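Local coordinates for protein tapirin (Caldicellulosiruptor hydrothermalis, PDB 6N2C) that probably binds cellulose and so helps this extremely thermophilic bacterium adhere to plant biomass, through a beta-helix domain that also carries a zinc ion, at residues G408-I422 and P427-V440. Residues are numbered along the deposited sequence; the frame is centred on the assembly and turned at random. Where two conformers were deposited one is given.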
# COMPACT_ATOMS: atom_id res chain seq x y z
N GLY A 408 29.19 25.97 0.43
CA GLY A 408 28.51 25.25 -0.65
C GLY A 408 29.31 24.18 -1.40
O GLY A 408 28.96 23.86 -2.50
N THR A 409 30.32 23.59 -0.78
CA THR A 409 31.22 22.72 -1.52
C THR A 409 30.48 21.51 -2.08
O THR A 409 30.70 21.14 -3.26
CB THR A 409 32.47 22.30 -0.70
OG1 THR A 409 32.09 21.81 0.58
CG2 THR A 409 33.40 23.53 -0.52
N ASN A 410 29.49 21.02 -1.30
CA ASN A 410 28.75 19.82 -1.73
C ASN A 410 27.47 20.12 -2.51
O ASN A 410 26.62 19.22 -2.64
CB ASN A 410 28.45 18.95 -0.56
CG ASN A 410 29.71 18.30 -0.02
OD1 ASN A 410 30.55 17.86 -0.80
ND2 ASN A 410 29.84 18.25 1.26
N ILE A 411 27.31 21.34 -2.99
CA ILE A 411 26.14 21.68 -3.84
C ILE A 411 26.67 21.68 -5.25
O ILE A 411 27.50 22.55 -5.60
CB ILE A 411 25.53 23.02 -3.45
CG1 ILE A 411 24.94 22.89 -2.04
CG2 ILE A 411 24.49 23.51 -4.49
CD1 ILE A 411 24.36 24.15 -1.45
N ARG A 412 26.27 20.69 -6.06
CA ARG A 412 26.63 20.60 -7.48
C ARG A 412 25.36 20.64 -8.34
O ARG A 412 24.41 19.85 -8.10
CB ARG A 412 27.42 19.33 -7.76
CG ARG A 412 28.79 19.25 -7.05
CD ARG A 412 28.95 17.93 -6.28
NE ARG A 412 29.23 16.76 -7.14
CZ ARG A 412 29.03 15.47 -6.80
NH1 ARG A 412 28.54 15.11 -5.62
NH2 ARG A 412 29.35 14.52 -7.66
N VAL A 413 25.35 21.53 -9.31
CA VAL A 413 24.18 21.73 -10.22
C VAL A 413 24.79 21.93 -11.59
O VAL A 413 25.39 22.98 -11.88
CB VAL A 413 23.30 22.95 -9.84
CG1 VAL A 413 22.06 23.04 -10.74
CG2 VAL A 413 22.83 22.83 -8.37
N SER A 414 24.60 20.94 -12.45
CA SER A 414 25.31 20.96 -13.73
C SER A 414 24.75 21.96 -14.75
O SER A 414 25.51 22.53 -15.58
CB SER A 414 25.41 19.54 -14.28
OG SER A 414 24.15 19.07 -14.66
N ASP A 415 23.47 22.25 -14.69
CA ASP A 415 22.88 23.25 -15.56
C ASP A 415 22.76 24.56 -14.77
O ASP A 415 23.66 25.42 -14.85
CB ASP A 415 21.54 22.79 -16.12
CG ASP A 415 20.82 23.84 -16.96
OD1 ASP A 415 21.38 24.90 -17.37
OD2 ASP A 415 19.60 23.65 -17.26
N LYS A 416 21.69 24.73 -13.99
CA LYS A 416 21.49 25.98 -13.29
C LYS A 416 20.46 25.87 -12.21
O LYS A 416 19.67 24.89 -12.20
CB LYS A 416 21.08 27.10 -14.29
CG LYS A 416 19.68 26.93 -14.96
CD LYS A 416 19.30 28.11 -15.83
CE LYS A 416 20.16 28.19 -17.08
NZ LYS A 416 20.07 27.07 -18.06
N ILE A 417 20.45 26.87 -11.33
CA ILE A 417 19.36 27.09 -10.41
C ILE A 417 18.66 28.32 -10.98
O ILE A 417 19.13 29.47 -10.81
CB ILE A 417 19.83 27.30 -8.98
CG1 ILE A 417 20.60 26.07 -8.45
CG2 ILE A 417 18.67 27.73 -8.05
CD1 ILE A 417 21.35 26.32 -7.16
N GLU A 418 17.50 28.10 -11.62
CA GLU A 418 16.73 29.17 -12.22
C GLU A 418 15.69 29.60 -11.24
O GLU A 418 14.88 28.78 -10.78
CB GLU A 418 16.09 28.63 -13.50
CG GLU A 418 15.28 29.69 -14.25
CD GLU A 418 14.63 29.23 -15.52
OE1 GLU A 418 14.68 28.02 -15.76
OE2 GLU A 418 14.05 30.10 -16.28
N CYS A 419 15.70 30.85 -10.87
CA CYS A 419 14.88 31.29 -9.75
C CYS A 419 14.33 32.70 -9.99
O CYS A 419 14.91 33.48 -10.74
CB CYS A 419 15.68 31.17 -8.49
SG CYS A 419 17.17 32.23 -8.43
N ARG A 420 13.20 32.97 -9.40
CA ARG A 420 12.52 34.26 -9.49
C ARG A 420 13.43 35.38 -8.99
O ARG A 420 13.49 36.46 -9.60
CB ARG A 420 11.22 34.15 -8.71
CG ARG A 420 10.48 35.49 -8.54
CD ARG A 420 9.41 35.44 -7.49
NE ARG A 420 9.90 35.32 -6.12
CZ ARG A 420 10.31 36.31 -5.33
NH1 ARG A 420 10.34 37.62 -5.73
NH2 ARG A 420 10.71 36.01 -4.11
N SER A 421 14.18 35.12 -7.89
CA SER A 421 14.96 36.14 -7.18
C SER A 421 16.18 35.42 -6.60
O SER A 421 16.05 34.49 -5.77
CB SER A 421 14.17 36.81 -6.11
OG SER A 421 14.88 37.87 -5.49
N ILE A 422 17.34 35.79 -7.09
CA ILE A 422 18.59 35.30 -6.51
C ILE A 422 18.74 35.82 -5.04
O ILE A 422 18.65 37.05 -4.80
CB ILE A 422 19.77 35.73 -7.35
CG1 ILE A 422 19.70 35.03 -8.74
CG2 ILE A 422 21.09 35.24 -6.72
CD1 ILE A 422 20.77 35.49 -9.70
N PRO A 427 27.37 31.89 -0.97
CA PRO A 427 28.83 31.73 -1.01
C PRO A 427 29.40 31.89 -2.40
O PRO A 427 28.86 31.40 -3.36
CB PRO A 427 29.06 30.27 -0.55
CG PRO A 427 27.89 29.93 0.27
CD PRO A 427 26.72 30.74 -0.32
N SER A 428 30.56 32.56 -2.51
CA SER A 428 31.04 32.93 -3.81
C SER A 428 31.27 31.73 -4.73
O SER A 428 31.16 31.88 -5.96
CB SER A 428 32.35 33.76 -3.69
OG SER A 428 33.34 32.97 -3.01
N GLY A 429 31.66 30.61 -4.19
CA GLY A 429 31.95 29.42 -5.01
C GLY A 429 30.74 28.72 -5.65
O GLY A 429 30.90 27.91 -6.55
N ILE A 430 29.53 29.08 -5.23
CA ILE A 430 28.29 28.60 -5.95
C ILE A 430 27.43 29.69 -6.51
O ILE A 430 26.39 29.42 -7.10
CB ILE A 430 27.44 27.66 -5.11
CG1 ILE A 430 27.01 28.31 -3.80
CG2 ILE A 430 28.22 26.37 -4.90
CD1 ILE A 430 25.92 27.54 -3.13
N ARG A 431 27.91 30.94 -6.46
CA ARG A 431 27.11 32.04 -6.95
C ARG A 431 26.78 31.88 -8.40
O ARG A 431 25.66 32.21 -8.83
CB ARG A 431 27.77 33.40 -6.62
CG ARG A 431 27.06 34.58 -7.25
CD ARG A 431 25.69 34.87 -6.62
NE ARG A 431 24.99 35.94 -7.35
CZ ARG A 431 24.44 35.82 -8.58
NH1 ARG A 431 24.45 34.67 -9.31
NH2 ARG A 431 23.88 36.90 -9.14
N ASN A 432 27.75 31.29 -9.12
CA ASN A 432 27.67 31.04 -10.56
C ASN A 432 26.43 30.27 -10.98
O ASN A 432 25.89 30.51 -12.06
CB ASN A 432 28.93 30.33 -11.14
CG ASN A 432 29.09 28.87 -10.71
OD1 ASN A 432 29.14 28.53 -9.51
ND2 ASN A 432 29.26 27.98 -11.71
N LEU A 433 25.99 29.40 -10.11
CA LEU A 433 24.94 28.41 -10.43
C LEU A 433 23.60 29.12 -10.66
O LEU A 433 22.72 28.55 -11.34
CB LEU A 433 24.78 27.46 -9.30
CG LEU A 433 25.98 26.55 -8.95
CD1 LEU A 433 25.64 25.63 -7.81
CD2 LEU A 433 26.52 25.84 -10.20
N PHE A 434 23.41 30.27 -10.04
CA PHE A 434 22.11 30.88 -10.00
C PHE A 434 21.86 31.81 -11.20
O PHE A 434 22.69 32.66 -11.53
CB PHE A 434 21.94 31.67 -8.70
CG PHE A 434 21.97 30.84 -7.44
CD1 PHE A 434 23.18 30.35 -6.91
CD2 PHE A 434 20.79 30.61 -6.71
CE1 PHE A 434 23.20 29.61 -5.78
CE2 PHE A 434 20.82 29.92 -5.55
CZ PHE A 434 22.03 29.41 -5.05
N VAL A 435 20.66 31.72 -11.78
CA VAL A 435 20.22 32.55 -12.91
C VAL A 435 18.83 33.15 -12.61
O VAL A 435 17.93 32.37 -12.18
CB VAL A 435 20.12 31.70 -14.13
CG1 VAL A 435 19.53 32.55 -15.28
CG2 VAL A 435 21.48 31.14 -14.51
N GLN A 436 18.64 34.47 -12.75
CA GLN A 436 17.41 35.09 -12.30
C GLN A 436 16.46 35.17 -13.44
O GLN A 436 16.82 35.62 -14.50
CB GLN A 436 17.60 36.51 -11.75
CG GLN A 436 16.39 37.07 -11.06
CD GLN A 436 16.72 38.22 -10.09
OE1 GLN A 436 17.23 37.99 -8.95
NE2 GLN A 436 16.39 39.44 -10.49
N ASN A 437 15.22 34.70 -13.21
CA ASN A 437 14.16 34.80 -14.22
C ASN A 437 12.94 35.14 -13.40
O ASN A 437 12.32 34.24 -12.80
CB ASN A 437 13.96 33.50 -15.00
CG ASN A 437 12.71 33.58 -15.89
OD1 ASN A 437 12.05 34.61 -15.91
ND2 ASN A 437 12.38 32.48 -16.56
N PRO A 438 12.56 36.39 -13.39
CA PRO A 438 11.48 36.84 -12.55
C PRO A 438 10.11 36.21 -12.86
O PRO A 438 9.20 36.39 -12.04
CB PRO A 438 11.44 38.34 -12.83
CG PRO A 438 12.86 38.67 -13.17
CD PRO A 438 13.30 37.52 -14.01
N ASN A 439 10.01 35.65 -14.05
CA ASN A 439 8.71 35.06 -14.53
C ASN A 439 8.73 33.54 -14.49
O ASN A 439 7.80 32.91 -14.95
CB ASN A 439 8.44 35.50 -15.98
CG ASN A 439 8.18 36.96 -16.09
OD1 ASN A 439 7.65 37.55 -15.16
ND2 ASN A 439 8.40 37.51 -17.27
N VAL A 440 9.71 32.94 -13.87
CA VAL A 440 9.83 31.49 -13.93
C VAL A 440 8.60 30.88 -13.22
O VAL A 440 8.07 31.42 -12.21
CB VAL A 440 11.19 30.92 -13.37
CG1 VAL A 440 11.19 31.07 -11.88
CG2 VAL A 440 11.33 29.49 -13.77
O HOH W 1 18.20 39.33 -6.73
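The Gln436 side-chain amide continues the pairing beyond the strands: its OE1 stands in for a main-chain carbonyl and accepts the backbone N-H of Ile422 at 2.9 Å. A water donates to the same OE1 and to Ile422 O, closing a small polar bridge. Gln436 CG lies anti to the backbone N (chi1 -170°) and the chain runs on extended, which carries the amide across to Ile422. Strands 416-419 and 434-436 pair in parallel before this point. Four backbone bonds join them, from Ile417 N to Leu433 O through Asn437 N to Cys419 O. Strand 434-436 is the outermost strand on this face of the beta-helix, and strand 393-396 lies beyond 416-419.

Inside, Ile417 and Phe434 point the same way. The Ile417 CD1 methyl sits over one face of the ring, 4.0 Å from its centroid, a CH-pi contact. Ile400 of strand 400-403 touches both residues. Leu433 CD1 reaches Val413 CG2 at 4.0 Å, so residues before the corner at Ser414 and Asp415 are covered too. Further along, Ile422 CG2 lies over the centre of the Arg431 guanidinium, 3.9 Å above its plane.

On the outer face, Asn437 ND2 gives an almost straight bond (177°) to Glu418 OE2, 2.9 Å away on the anti side. Carboxylate and amide are nearly coplanar. Val440 CG2 packs on Glu418 CD at 3.7 Å, and OE1 forms a salt bridge with Lys393. Cutting Glu418 back to an alanine is likely to leave the Lys393 ammonium without this counter-charge and the Asn437 amide without its acceptor. Asn437 OD1 meanwhile accepts from Asn439 N, an Asx turn. The outermost strand is thus held by backbone bonds and apolar packing inside, while Glu418 links Asn437 to Lys393 of the next strand and Gln436 holds the chain just past the pairing.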